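Local structure of UDP-N-acetylglucosamine pyrophosphorylase (Entamoeba histolytica, 3OC9) at residues H53-F58 / H184-I189; F58-E63 / S334-S339; S67-T72 / W96-N101; T268-K273 / F313-L318. The protein probably catalyses the transfer of a uridylyl group from UTP to N-acetyl-alpha-D-glucosamine 1-phosphate, yielding UDP-N-acetyl-alpha-D-glucosamine and diphosphate. All blocks are in the same frame, centred on the assembly; numbering follows the deposited sequence.

In the fold
Strands 36-41, 95-100, 180-184, 209-215 and 263-267 belong to one mixed sheet. Contacts 1, 2 and 3 cluster on it. The centre of contact 1 lies about 7 Å from that of contact 3 and about 9 Å from that of contact 2, and these neighbours touch. Contacts 1 and 2 share Phe58, and their segments alternate along the chain. Contact 3 falls, in sequence, between the two segments of either. The cluster joins loops beside the parallel strands, near the region that in relatives borders the nucleotide-sugar site. Contact 4 follows contacts 1 and 3 but precedes residues 334-339 of contact 2. Its centre is about 23 to 32 Å from the others. Phe270 touches strand 209-215, and helix 268-274 follows strand 263-267.

Contact 1: H53-F58 / H184-I189; sequences HPKGMF and HNVDNI
Lys55 reaches across to Asp187 and, in the aspartate conformer described (one of two), forms a salt bridge, with NZ 2.8 Å from Asp187 OD1. The ammonium meets this oxygen from above the carboxylate plane, 62° out of it. Asp187 OD2 is more distant, 3.7 Å from Lys55 NZ, so the grip is one-sided. The Lys55 chain is not straight. It bends at chi2 (79°) and again at chi4 (-80°), which turns its end onto the carboxylate at about a right angle to the Asp187 side chain.

The aliphatic part of the lysine does a second job. Lys55 CG rests on Val186 CG1 at 3.9 Å. The other valine methyl, CG2, lies 4.3 Å from Gly56 CA, so Val186 spans two successive residues of the 3-10 turn.

The next shell holds these groups in place. Lys55 NZ also bonds to Leu336 O, which gives the ammonium a second oxygen. Ile68 of helix 68-87 packs against both Lys55 and Val186. Backbone bonds from Lys55 to Gly44 and from Gly56 to Phe69 fix the turn itself. Lys337 adds at most a long, weak ion pair to Asp187 OD2.

Pro54 and Lys55 close the glycine-rich stretch that follows strand 36-41, consistent with the signature loop of UDP-sugar pyrophosphorylases. The loop after strand 180-184 faces it. In relatives with this GT-A-like fold, such loops beside the parallel strands border the nucleotide-sugar site.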
loop_
_atom_site.group_PDB
_atom_site.type_symbol
_atom_site.label_atom_id
_atom_site.label_comp_id
_atom_site.label_asym_id
_atom_site.label_seq_id
_atom_site.Cartn_x
_atom_site.Cartn_y
_atom_site.Cartn_z
ATOM N N HIS A 53 -7.148 2.010 -17.744
ATOM C CA HIS A 53 -5.996 1.088 -17.674
ATOM C C HIS A 53 -5.698 0.837 -16.183
ATOM O O HIS A 53 -6.163 1.612 -15.336
ATOM C CB HIS A 53 -4.756 1.701 -18.352
ATOM C CG HIS A 53 -4.940 2.023 -19.808
ATOM N ND1 HIS A 53 -4.878 1.062 -20.798
ATOM C CD2 HIS A 53 -5.168 3.200 -20.443
ATOM C CE1 HIS A 53 -5.070 1.632 -21.978
ATOM N NE2 HIS A 53 -5.251 2.927 -21.790
ATOM N N PRO A 54 -4.923 -0.227 -15.848
ATOM C CA PRO A 54 -4.583 -0.468 -14.426
ATOM C C PRO A 54 -3.907 0.747 -13.776
ATOM O O PRO A 54 -3.072 1.396 -14.399
ATOM C CB PRO A 54 -3.600 -1.646 -14.485
ATOM C CG PRO A 54 -3.871 -2.310 -15.781
ATOM C CD PRO A 54 -4.316 -1.244 -16.732
ATOM N N LYS A 55 -4.272 1.034 -12.526
ATOM C CA LYS A 55 -3.848 2.256 -11.828
ATOM C C LYS A 55 -2.321 2.476 -11.775
ATOM O O LYS A 55 -1.858 3.613 -11.833
ATOM C CB LYS A 55 -4.466 2.264 -10.408
ATOM C CG LYS A 55 -4.096 3.453 -9.508
ATOM C CD LYS A 55 -4.896 4.698 -9.857
ATOM C CE LYS A 55 -5.069 5.619 -8.641
ATOM N NZ LYS A 55 -6.151 5.172 -7.704
ATOM N N GLY A 56 -1.537 1.400 -11.663
ATOM C CA GLY A 56 -0.070 1.528 -11.617
ATOM C C GLY A 56 0.554 2.203 -12.845
ATOM O O GLY A 56 1.671 2.741 -12.779
ATOM N N MET A 57 -0.162 2.169 -13.969
ATOM C CA MET A 57 0.323 2.753 -15.240
ATOM C C MET A 57 0.089 4.276 -15.365
ATOM O O MET A 57 0.562 4.911 -16.335
ATOM C CB MET A 57 -0.305 1.991 -16.443
ATOM C CG MET A 57 0.236 0.545 -16.593
ATOM S SD MET A 57 -0.692 -0.555 -17.733
ATOM C CE MET A 57 -0.391 0.234 -19.304
ATOM N N PHE A 58 -0.643 4.850 -14.402
ATOM C CA PHE A 58 -1.001 6.299 -14.400
ATOM C C PHE A 58 0.207 7.202 -14.241
ATOM O O PHE A 58 0.997 7.016 -13.317
ATOM C CB PHE A 58 -2.024 6.631 -13.293
ATOM C CG PHE A 58 -2.497 8.093 -13.315
ATOM C CD1 PHE A 58 -1.887 9.052 -12.502
ATOM C CD2 PHE A 58 -3.518 8.500 -14.179
ATOM C CE1 PHE A 58 -2.303 10.401 -12.515
ATOM C CE2 PHE A 58 -3.945 9.860 -14.217
ATOM C CZ PHE A 58 -3.332 10.799 -13.364
ATOM N N HIS A 184 1.162 -3.501 0.597
ATOM C CA HIS A 184 0.440 -2.217 0.663
ATOM C C HIS A 184 -0.440 -1.883 -0.548
ATOM O O HIS A 184 -0.361 -2.578 -1.542
ATOM C CB HIS A 184 1.413 -1.077 0.970
ATOM C CG HIS A 184 2.359 -0.726 -0.137
ATOM N ND1 HIS A 184 1.986 0.025 -1.235
ATOM C CD2 HIS A 184 3.699 -0.893 -0.239
ATOM C CE1 HIS A 184 3.042 0.251 -1.995
ATOM N NE2 HIS A 184 4.099 -0.288 -1.406
ATOM N N ASN A 185 -1.237 -0.807 -0.470
ATOM C CA ASN A 185 -2.153 -0.417 -1.565
ATOM C C ASN A 185 -1.465 0.499 -2.580
ATOM O O ASN A 185 -0.523 1.213 -2.232
ATOM C CB ASN A 185 -3.431 0.237 -1.002
ATOM N N VAL A 186 -1.930 0.475 -3.826
ATOM C CA VAL A 186 -1.291 1.206 -4.933
ATOM C C VAL A 186 -1.498 2.753 -4.897
ATOM O O VAL A 186 -0.752 3.502 -5.537
ATOM C CB VAL A 186 -1.739 0.588 -6.308
ATOM C CG1 VAL A 186 -3.163 0.994 -6.674
ATOM C CG2 VAL A 186 -0.749 0.947 -7.421
ATOM N N ASP A 187 -2.457 3.218 -4.094
ATOM C CA ASP A 187 -2.885 4.626 -4.127
ATOM C C ASP A 187 -2.010 5.589 -3.294
ATOM O O ASP A 187 -2.075 6.808 -3.490
ATOM C CB ASP A 187 -4.361 4.739 -3.689
ATOM C CG ASP A 187 -5.332 4.023 -4.643
ATOM O OD1 ASP A 187 -4.927 3.613 -5.748
ATOM O OD2 ASP A 187 -6.521 3.879 -4.287
ATOM N N ASN A 188 -1.217 5.065 -2.348
ATOM C CA ASN A 188 -0.387 5.947 -1.459
ATOM C C ASN A 188 1.015 6.266 -2.011
ATOM O O ASN A 188 1.934 5.453 -1.922
ATOM C CB ASN A 188 -0.295 5.350 -0.036
ATOM C CG ASN A 188 0.449 6.257 0.980
ATOM O OD1 ASN A 188 0.995 7.334 0.653
ATOM N ND2 ASN A 188 0.471 5.796 2.238
ATOM N N ILE A 189 1.165 7.467 -2.578
ATOM C CA ILE A 189 2.376 7.859 -3.314
ATOM C C ILE A 189 3.637 7.955 -2.401
ATOM O O ILE A 189 4.771 7.693 -2.837
ATOM C CB ILE A 189 2.114 9.221 -4.093
ATOM C CG1 ILE A 189 0.825 9.138 -4.961
ATOM C CG2 ILE A 189 3.344 9.693 -4.889
ATOM C CD1 ILE A 189 0.732 7.928 -5.937
#

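Contact 2: F58-E63 / S334-S339; sequences FVLPFE and SALKNS
Phe58, just before strand 59-60 of the small antiparallel hairpin 59-60/66-67, and Leu60, within that strand, meet Leu336 of the loop after helix 329-332 in a small apolar contact. A single methyl carries it. Leu336 CD2 lies 3.8 Å from Phe58 CE1 and 3.9 Å from Phe58 CD1. It comes at the CD1-CE1 bond obliquely. The same methyl is 3.9 Å from Leu60 CD2.

Leu336 holds CG anti to its backbone nitrogen (chi1 176°), and this directs the branch toward the hairpin. It crosses the Phe58 side chain at about a right angle. Leu60 and Leu336 run past each other in opposite directions. Leu60 also has its CB over one face of the Phe62 ring.

Outside the pair, Leu336 packs on Val347 of helix 347-364, while Leu60 touches Ile68 and Met71 of helix 68-87. The contact therefore joins two helical parts of the fold through the hairpin. The polar work of Leu336 is left to its backbone, which bonds to that of Asp187. Across these segments the chemistry is plain hydrophobic packing: a buried methyl shared by a ring and a second leucine, with little directional preference.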
loop_
_atom_site.group_PDB
_atom_site.type_symbol
_atom_site.label_atom_id
_atom_site.label_comp_id
_atom_site.label_asym_id
_atom_site.label_seq_id
_atom_site.Cartn_x
_atom_site.Cartn_y
_atom_site.Cartn_z
ATOM N N PHE A 58 -0.643 4.850 -14.402
ATOM C CA PHE A 58 -1.001 6.299 -14.400
ATOM C C PHE A 58 0.207 7.202 -14.241
ATOM O O PHE A 58 0.997 7.016 -13.317
ATOM C CB PHE A 58 -2.024 6.631 -13.293
ATOM C CG PHE A 58 -2.497 8.093 -13.315
ATOM C CD1 PHE A 58 -1.887 9.052 -12.502
ATOM C CD2 PHE A 58 -3.518 8.500 -14.179
ATOM C CE1 PHE A 58 -2.303 10.401 -12.515
ATOM C CE2 PHE A 58 -3.945 9.860 -14.217
ATOM C CZ PHE A 58 -3.332 10.799 -13.364
ATOM N N VAL A 59 0.343 8.188 -15.139
ATOM C CA VAL A 59 1.501 9.095 -15.148
ATOM C C VAL A 59 1.232 10.362 -14.304
ATOM O O VAL A 59 0.384 11.187 -14.666
ATOM C CB VAL A 59 1.890 9.483 -16.608
ATOM C CG1 VAL A 59 3.164 10.374 -16.652
ATOM C CG2 VAL A 59 2.073 8.210 -17.463
ATOM N N LEU A 60 1.955 10.515 -13.194
ATOM C CA LEU A 60 1.810 11.700 -12.324
ATOM C C LEU A 60 2.341 12.985 -13.005
ATOM O O LEU A 60 3.473 13.006 -13.470
ATOM C CB LEU A 60 2.513 11.443 -10.984
ATOM C CG LEU A 60 2.000 10.140 -10.332
ATOM C CD1 LEU A 60 3.065 9.425 -9.487
ATOM C CD2 LEU A 60 0.759 10.434 -9.517
ATOM N N PRO A 61 1.537 14.075 -13.030
ATOM C CA PRO A 61 2.012 15.277 -13.749
ATOM C C PRO A 61 3.003 16.164 -12.970
ATOM O O PRO A 61 2.728 17.350 -12.753
ATOM C CB PRO A 61 0.707 16.034 -14.054
ATOM C CG PRO A 61 -0.200 15.675 -12.877
ATOM C CD PRO A 61 0.155 14.229 -12.535
ATOM N N PHE A 62 4.153 15.605 -12.593
ATOM C CA PHE A 62 5.228 16.358 -11.958
ATOM C C PHE A 62 6.005 17.144 -13.037
ATOM O O PHE A 62 5.723 16.997 -14.244
ATOM C CB PHE A 62 6.195 15.437 -11.188
ATOM C CG PHE A 62 5.552 14.617 -10.076
ATOM C CD1 PHE A 62 4.530 15.135 -9.293
ATOM C CD2 PHE A 62 6.018 13.325 -9.803
ATOM C CE1 PHE A 62 3.960 14.371 -8.247
ATOM C CE2 PHE A 62 5.451 12.549 -8.761
ATOM C CZ PHE A 62 4.418 13.090 -7.991
ATOM N N GLU A 63 6.977 17.954 -12.620
ATOM C CA GLU A 63 7.862 18.641 -13.591
ATOM C C GLU A 63 8.623 17.623 -14.455
ATOM O O GLU A 63 8.876 17.870 -15.644
ATOM C CB GLU A 63 8.821 19.624 -12.902
ATOM C CG GLU A 63 8.127 20.836 -12.213
ATOM C CD GLU A 63 7.363 21.731 -13.179
ATOM O OE1 GLU A 63 7.894 22.028 -14.268
ATOM O OE2 GLU A 63 6.224 22.133 -12.853
ATOM N N SER A 334 -0.193 10.171 1.676
ATOM C CA SER A 334 -0.916 11.094 0.752
ATOM C C SER A 334 -1.465 10.287 -0.432
ATOM O O SER A 334 -0.687 9.825 -1.270
ATOM C CB SER A 334 -0.002 12.239 0.267
ATOM O OG SER A 334 -0.736 13.242 -0.454
ATOM N N ALA A 335 -2.792 10.091 -0.484
ATOM C CA ALA A 335 -3.408 9.148 -1.452
ATOM C C ALA A 335 -3.904 9.818 -2.734
ATOM O O ALA A 335 -4.355 10.960 -2.686
ATOM C CB ALA A 335 -4.543 8.387 -0.815
ATOM N N LEU A 336 -3.842 9.090 -3.853
ATOM C CA LEU A 336 -4.438 9.538 -5.143
ATOM C C LEU A 336 -5.674 8.702 -5.480
ATOM O O LEU A 336 -5.550 7.508 -5.817
ATOM C CB LEU A 336 -3.424 9.463 -6.296
ATOM C CG LEU A 336 -3.964 9.822 -7.702
ATOM C CD1 LEU A 336 -4.449 11.277 -7.778
ATOM C CD2 LEU A 336 -2.939 9.528 -8.827
ATOM N N LYS A 337 -6.857 9.327 -5.389
ATOM C CA LYS A 337 -8.147 8.634 -5.553
ATOM C C LYS A 337 -9.143 9.302 -6.523
ATOM O O LYS A 337 -9.959 8.605 -7.151
ATOM C CB LYS A 337 -8.822 8.414 -4.198
ATOM C CG LYS A 337 -8.090 7.404 -3.318
ATOM C CD LYS A 337 -8.673 7.310 -1.923
ATOM C CE LYS A 337 -8.303 5.976 -1.288
ATOM N NZ LYS A 337 -9.039 4.850 -1.955
ATOM N N ASN A 338 -9.073 10.632 -6.639
ATOM C CA ASN A 338 -10.069 11.430 -7.378
ATOM C C ASN A 338 -9.469 12.297 -8.504
ATOM O O ASN A 338 -8.275 12.643 -8.484
ATOM C CB ASN A 338 -10.837 12.353 -6.403
ATOM C CG ASN A 338 -11.503 11.606 -5.256
ATOM O OD1 ASN A 338 -12.252 10.637 -5.459
ATOM N ND2 ASN A 338 -11.250 12.072 -4.024
ATOM N N SER A 339 -10.299 12.658 -9.485
ATOM C CA SER A 339 -9.945 13.676 -10.475
ATOM C C SER A 339 -9.976 15.069 -9.828
ATOM O O SER A 339 -10.340 15.204 -8.656
ATOM C CB SER A 339 -10.931 13.642 -11.658
ATOM O OG SER A 339 -12.219 14.066 -11.242
#

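Contact 3: S67-T72 / W96-N101; sequences SIFQMT and WFLMTN
Strands 36-41 and 95-100 are parallel neighbours in the large mixed sheet, and helix 68-87 links them in a beta-alpha-beta crossover. The helix packs on strand 95-100 through Phe69, Thr72, Trp96 and Leu98. The axes of these short segments run nearly antiparallel, at 159°, and come no nearer than 13.0 Å. Large side chains fill that distance.

Trp96 has the largest share of the contact. Its CG is anti to the backbone nitrogen (chi1 -178°), which extends the indole toward the helix. Thr72 CG2 lies over one face of the six-membered ring in a CH-pi contact, 4.0 Å from the centroid and 26° off the normal. In the conformer described, one of two, Leu98 CD1 lies over the opposite face near its rim, and the indole is then sandwiched between methyls. At its edge, Trp96 CH2 comes within 4.0 Å of Phe69 O, close to the ring plane. In that same conformer Leu98 CD2 meets Phe69 CE1 at 3.9 Å.

The polar end of the indole points elsewhere: NE1 bonds to Thr40 OG1 of strand 36-41. The helix begins at Ser67, an N-cap whose OG accepts from Gln70 N at 3.1 Å. Ser67 OG also bonds to the hydroxyl of Tyr111.

Helix 105-114 covers the Phe69 end, with Tyr111 and Phe112 against Phe69 and Phe112 against Leu98. Leu38 of strand 36-41 touches Thr72 and Trp96, and Ile125 of strand 125-134 touches Trp96.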
loop_
_atom_site.group_PDB
_atom_site.type_symbol
_atom_site.label_atom_id
_atom_site.label_comp_id
_atom_site.label_asym_id
_atom_site.label_seq_id
_atom_site.Cartn_x
_atom_site.Cartn_y
_atom_site.Cartn_z
ATOM N N SER A 67 5.292 7.358 -13.938
ATOM C CA SER A 67 4.158 6.521 -13.510
ATOM C C SER A 67 4.314 6.049 -12.058
ATOM O O SER A 67 5.424 6.065 -11.510
ATOM C CB SER A 67 3.983 5.283 -14.411
ATOM O OG SER A 67 5.047 4.350 -14.244
ATOM N N ILE A 68 3.203 5.611 -11.463
ATOM C CA ILE A 68 3.212 5.021 -10.098
ATOM C C ILE A 68 4.152 3.795 -10.056
ATOM O O ILE A 68 4.984 3.662 -9.133
ATOM C CB ILE A 68 1.757 4.672 -9.617
ATOM C CG1 ILE A 68 0.894 5.954 -9.476
ATOM C CG2 ILE A 68 1.772 3.862 -8.309
ATOM C CD1 ILE A 68 -0.619 5.690 -9.280
ATOM N N PHE A 69 4.036 2.906 -11.051
ATOM C CA PHE A 69 4.942 1.740 -11.159
ATOM C C PHE A 69 6.432 2.143 -11.234
ATOM O O PHE A 69 7.276 1.472 -10.611
ATOM C CB PHE A 69 4.608 0.830 -12.364
ATOM C CG PHE A 69 3.403 -0.117 -12.176
ATOM C CD1 PHE A 69 3.057 -0.653 -10.931
ATOM C CD2 PHE A 69 2.668 -0.524 -13.299
ATOM C CE1 PHE A 69 1.961 -1.548 -10.801
ATOM C CE2 PHE A 69 1.587 -1.423 -13.186
ATOM C CZ PHE A 69 1.227 -1.921 -11.930
ATOM N N GLN A 70 6.762 3.205 -11.993
ATOM C CA GLN A 70 8.155 3.712 -12.070
ATOM C C GLN A 70 8.689 4.231 -10.700
ATOM O O GLN A 70 9.855 3.973 -10.370
ATOM C CB GLN A 70 8.335 4.792 -13.174
ATOM C CG GLN A 70 9.804 5.334 -13.275
ATOM C CD GLN A 70 10.069 6.228 -14.510
ATOM O OE1 GLN A 70 9.183 6.461 -15.345
ATOM N NE2 GLN A 70 11.310 6.716 -14.627
ATOM N N MET A 71 7.859 4.965 -9.940
ATOM C CA MET A 71 8.192 5.428 -8.566
ATOM C C MET A 71 8.617 4.255 -7.656
ATOM O O MET A 71 9.679 4.284 -6.987
ATOM C CB MET A 71 6.987 6.127 -7.898
ATOM C CG MET A 71 6.191 7.147 -8.724
ATOM S SD MET A 71 6.424 8.863 -8.242
ATOM C CE MET A 71 7.938 9.222 -9.125
ATOM N N THR A 72 7.760 3.224 -7.611
ATOM C CA THR A 72 8.041 2.004 -6.825
ATOM C C THR A 72 9.352 1.315 -7.269
ATOM O O THR A 72 10.181 0.946 -6.428
ATOM C CB THR A 72 6.823 1.006 -6.840
ATOM O OG1 THR A 72 5.624 1.706 -6.463
ATOM C CG2 THR A 72 7.057 -0.191 -5.877
ATOM N N TRP A 96 9.597 -8.793 -5.989
ATOM C CA TRP A 96 8.333 -8.012 -6.002
ATOM C C TRP A 96 7.211 -8.860 -6.624
ATOM O O TRP A 96 7.303 -9.241 -7.804
ATOM C CB TRP A 96 8.537 -6.699 -6.805
ATOM C CG TRP A 96 7.348 -5.724 -6.909
ATOM C CD1 TRP A 96 6.133 -5.789 -6.235
ATOM C CD2 TRP A 96 7.285 -4.542 -7.725
ATOM N NE1 TRP A 96 5.335 -4.709 -6.603
ATOM C CE2 TRP A 96 6.015 -3.937 -7.508
ATOM C CE3 TRP A 96 8.184 -3.933 -8.616
ATOM C CZ2 TRP A 96 5.620 -2.749 -8.155
ATOM C CZ3 TRP A 96 7.794 -2.735 -9.266
ATOM C CH2 TRP A 96 6.520 -2.155 -9.018
ATOM N N PHE A 97 6.174 -9.157 -5.825
ATOM C CA PHE A 97 5.030 -9.992 -6.263
ATOM C C PHE A 97 3.822 -9.054 -6.502
ATOM O O PHE A 97 3.392 -8.340 -5.578
ATOM C CB PHE A 97 4.747 -11.089 -5.197
ATOM C CG PHE A 97 5.968 -11.939 -4.875
ATOM C CD1 PHE A 97 6.363 -12.979 -5.741
ATOM C CD2 PHE A 97 6.734 -11.691 -3.737
ATOM C CE1 PHE A 97 7.519 -13.744 -5.478
ATOM C CE2 PHE A 97 7.889 -12.458 -3.450
ATOM C CZ PHE A 97 8.280 -13.493 -4.332
ATOM N N LEU A 98 3.298 -9.062 -7.738
ATOM C CA LEU A 98 2.242 -8.126 -8.150
ATOM C C LEU A 98 0.959 -8.874 -8.468
ATOM O O LEU A 98 0.904 -9.643 -9.434
ATOM C CB LEU A 98 2.671 -7.314 -9.382
ATOM C CG LEU A 98 3.771 -6.282 -9.201
ATOM C CD1 LEU A 98 5.094 -6.932 -9.528
ATOM C CD2 LEU A 98 3.511 -5.073 -10.119
ATOM N N MET A 99 -0.076 -8.649 -7.650
ATOM C CA MET A 99 -1.372 -9.365 -7.832
ATOM C C MET A 99 -2.256 -8.730 -8.911
ATOM O O MET A 99 -2.551 -7.525 -8.861
ATOM C CB MET A 99 -2.150 -9.477 -6.502
ATOM C CG MET A 99 -3.378 -10.415 -6.574
ATOM S SD MET A 99 -4.127 -10.862 -4.959
ATOM C CE MET A 99 -4.843 -9.313 -4.469
ATOM N N THR A 100 -2.643 -9.563 -9.886
ATOM C CA THR A 100 -3.490 -9.116 -10.995
ATOM C C THR A 100 -4.599 -10.156 -11.247
ATOM O O THR A 100 -5.003 -10.862 -10.309
ATOM C CB THR A 100 -2.671 -8.748 -12.279
ATOM O OG1 THR A 100 -3.549 -8.220 -13.282
ATOM C CG2 THR A 100 -1.919 -9.943 -12.835
ATOM N N ASN A 101 -5.135 -10.225 -12.462
ATOM C CA ASN A 101 -6.174 -11.232 -12.799
ATOM C C ASN A 101 -6.053 -11.661 -14.269
ATOM O O ASN A 101 -5.231 -11.104 -15.008
ATOM C CB ASN A 101 -7.586 -10.707 -12.447
ATOM C CG ASN A 101 -7.972 -9.457 -13.241
ATOM O OD1 ASN A 101 -8.098 -9.498 -14.467
ATOM N ND2 ASN A 101 -8.160 -8.341 -12.543
#

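Contact 4: T268-K273 / F313-L318; sequences TSFLEK and FDVFPL
Phe270 and Leu318 both hold CG anti to the backbone nitrogen, with chi1 at -179° in each. This sends the ring out from helix 268-274 and the leucine branch out from the 3-10 segment 313-318, so that they meet obliquely. Phe270 CE2 lies 4.1 Å from Leu318 CD2 and equally far from CG. The methyl approaches the ring at a slant.

Val315 takes the far end of the same ring. It comes from the opposite direction, with its CG1 4.2 Å from Phe270 CE1. Its carbonyl oxygen lies in the ring plane at the edge, 4.0 Å from Phe270 CZ. This is a loose approach, and the oxygen already accepts the backbone bond from Leu318 N at 3.1 Å. Leu318 CD2 also packs against the helix backbone, 4.0 Å from Lys273 O. Lys273 CB is also near this methyl, but the rest of the lysine chain leads away.

The contact is thus one aromatic ring set against a valine and a leucine one 3-10 turn apart. Phe270 also touches Ile209 of strand 209-215 and Ala319. Phe316 points its CB away from the helix and packs on strands 209-215, 232-236 and 263-267. Helix 268-274 follows directly on strand 263-267, and the 3-10 segment leads into strand 322-326. Strand 209-215 pairs with both, antiparallel with the first and parallel with the second.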
loop_
_atom_site.group_PDB
_atom_site.type_symbol
_atom_site.label_atom_id
_atom_site.label_comp_id
_atom_site.label_asym_id
_atom_site.label_seq_id
_atom_site.Cartn_x
_atom_site.Cartn_y
_atom_site.Cartn_z
ATOM N N THR A 268 6.809 -15.185 6.868
ATOM C CA THR A 268 6.491 -16.232 5.871
ATOM C C THR A 268 5.692 -17.374 6.533
ATOM O O THR A 268 4.730 -17.901 5.945
ATOM C CB THR A 268 7.787 -16.724 5.133
ATOM O OG1 THR A 268 8.395 -15.614 4.452
ATOM C CG2 THR A 268 7.465 -17.821 4.114
ATOM N N SER A 269 6.069 -17.724 7.765
ATOM C CA SER A 269 5.331 -18.735 8.537
ATOM C C SER A 269 3.868 -18.318 8.747
ATOM O O SER A 269 2.953 -19.170 8.679
ATOM C CB SER A 269 6.019 -19.001 9.883
ATOM O OG SER A 269 5.326 -19.992 10.624
ATOM N N PHE A 270 3.628 -17.018 8.990
ATOM C CA PHE A 270 2.238 -16.545 9.138
ATOM C C PHE A 270 1.450 -16.634 7.811
ATOM O O PHE A 270 0.287 -17.072 7.810
ATOM C CB PHE A 270 2.105 -15.130 9.787
ATOM C CG PHE A 270 0.654 -14.686 9.933
ATOM C CD1 PHE A 270 0.078 -13.825 9.008
ATOM C CD2 PHE A 270 -0.157 -15.206 10.962
ATOM C CE1 PHE A 270 -1.288 -13.466 9.106
ATOM C CE2 PHE A 270 -1.514 -14.851 11.075
ATOM C CZ PHE A 270 -2.078 -13.972 10.158
ATOM N N LEU A 271 2.079 -16.248 6.697
ATOM C CA LEU A 271 1.446 -16.377 5.370
ATOM C C LEU A 271 1.050 -17.842 5.072
ATOM O O LEU A 271 -0.002 -18.095 4.477
ATOM C CB LEU A 271 2.356 -15.820 4.243
ATOM C CG LEU A 271 2.619 -14.297 4.232
ATOM C CD1 LEU A 271 3.618 -13.950 3.138
ATOM C CD2 LEU A 271 1.336 -13.470 4.077
ATOM N N GLU A 272 1.875 -18.795 5.509
ATOM C CA GLU A 272 1.523 -20.234 5.375
ATOM C C GLU A 272 0.240 -20.606 6.138
ATOM O O GLU A 272 -0.620 -21.341 5.589
ATOM C CB GLU A 272 2.723 -21.144 5.726
ATOM C CG GLU A 272 3.881 -21.019 4.713
ATOM C CD GLU A 272 5.180 -21.708 5.128
ATOM O OE1 GLU A 272 5.594 -21.606 6.312
ATOM O OE2 GLU A 272 5.814 -22.337 4.248
ATOM N N LYS A 273 0.082 -20.083 7.366
ATOM C CA LYS A 273 -1.170 -20.279 8.149
ATOM C C LYS A 273 -2.370 -19.598 7.506
ATOM O O LYS A 273 -3.452 -20.190 7.400
ATOM C CB LYS A 273 -1.026 -19.786 9.603
ATOM C CG LYS A 273 0.054 -20.458 10.420
ATOM C CD LYS A 273 -0.004 -19.996 11.897
ATOM C CE LYS A 273 0.936 -20.818 12.793
ATOM N NZ LYS A 273 2.374 -20.765 12.339
ATOM N N PHE A 313 -8.047 -7.993 5.874
ATOM C CA PHE A 313 -7.923 -7.669 7.316
ATOM C C PHE A 313 -8.739 -8.572 8.243
ATOM O O PHE A 313 -8.516 -8.593 9.467
ATOM C CB PHE A 313 -8.116 -6.153 7.606
ATOM C CG PHE A 313 -9.357 -5.551 6.986
ATOM C CD1 PHE A 313 -9.272 -4.824 5.795
ATOM C CD2 PHE A 313 -10.612 -5.709 7.592
ATOM C CE1 PHE A 313 -10.415 -4.264 5.204
ATOM C CE2 PHE A 313 -11.773 -5.140 7.015
ATOM C CZ PHE A 313 -11.672 -4.423 5.812
ATOM N N ASP A 314 -9.664 -9.365 7.680
ATOM C CA ASP A 314 -10.338 -10.390 8.498
ATOM C C ASP A 314 -9.407 -11.536 8.933
ATOM O O ASP A 314 -9.818 -12.377 9.738
ATOM C CB ASP A 314 -11.607 -10.951 7.795
ATOM C CG ASP A 314 -12.774 -9.950 7.778
ATOM O OD1 ASP A 314 -12.945 -9.167 8.755
ATOM O OD2 ASP A 314 -13.548 -9.944 6.779
ATOM N N VAL A 315 -8.163 -11.547 8.426
ATOM C CA VAL A 315 -7.140 -12.526 8.859
ATOM C C VAL A 315 -6.431 -12.135 10.180
ATOM O O VAL A 315 -5.855 -13.000 10.850
ATOM C CB VAL A 315 -6.099 -12.866 7.735
ATOM C CG1 VAL A 315 -4.894 -11.915 7.748
ATOM C CG2 VAL A 315 -5.635 -14.331 7.871
ATOM N N PHE A 316 -6.531 -10.862 10.571
ATOM C CA PHE A 316 -5.809 -10.364 11.774
ATOM C C PHE A 316 -6.025 -11.181 13.082
ATOM O O PHE A 316 -5.048 -11.403 13.823
ATOM C CB PHE A 316 -6.041 -8.844 12.039
ATOM C CG PHE A 316 -5.445 -7.878 10.993
ATOM C CD1 PHE A 316 -4.673 -8.302 9.897
ATOM C CD2 PHE A 316 -5.679 -6.495 11.149
ATOM C CE1 PHE A 316 -4.149 -7.345 8.954
ATOM C CE2 PHE A 316 -5.160 -5.525 10.209
ATOM C CZ PHE A 316 -4.383 -5.954 9.127
ATOM N N PRO A 317 -7.279 -11.636 13.379
ATOM C CA PRO A 317 -7.463 -12.372 14.663
ATOM C C PRO A 317 -6.841 -13.793 14.720
ATOM O O PRO A 317 -6.779 -14.409 15.810
ATOM C CB PRO A 317 -8.995 -12.407 14.863
ATOM C CG PRO A 317 -9.606 -11.958 13.568
ATOM C CD PRO A 317 -8.562 -11.253 12.744
ATOM N N LEU A 318 -6.364 -14.296 13.576
ATOM C CA LEU A 318 -5.616 -15.570 13.544
ATOM C C LEU A 318 -4.252 -15.481 14.261
ATOM O O LEU A 318 -3.756 -16.476 14.826
ATOM C CB LEU A 318 -5.445 -16.057 12.087
ATOM C CG LEU A 318 -4.713 -17.387 11.795
ATOM C CD1 LEU A 318 -5.446 -18.588 12.389
ATOM C CD2 LEU A 318 -4.532 -17.578 10.295
#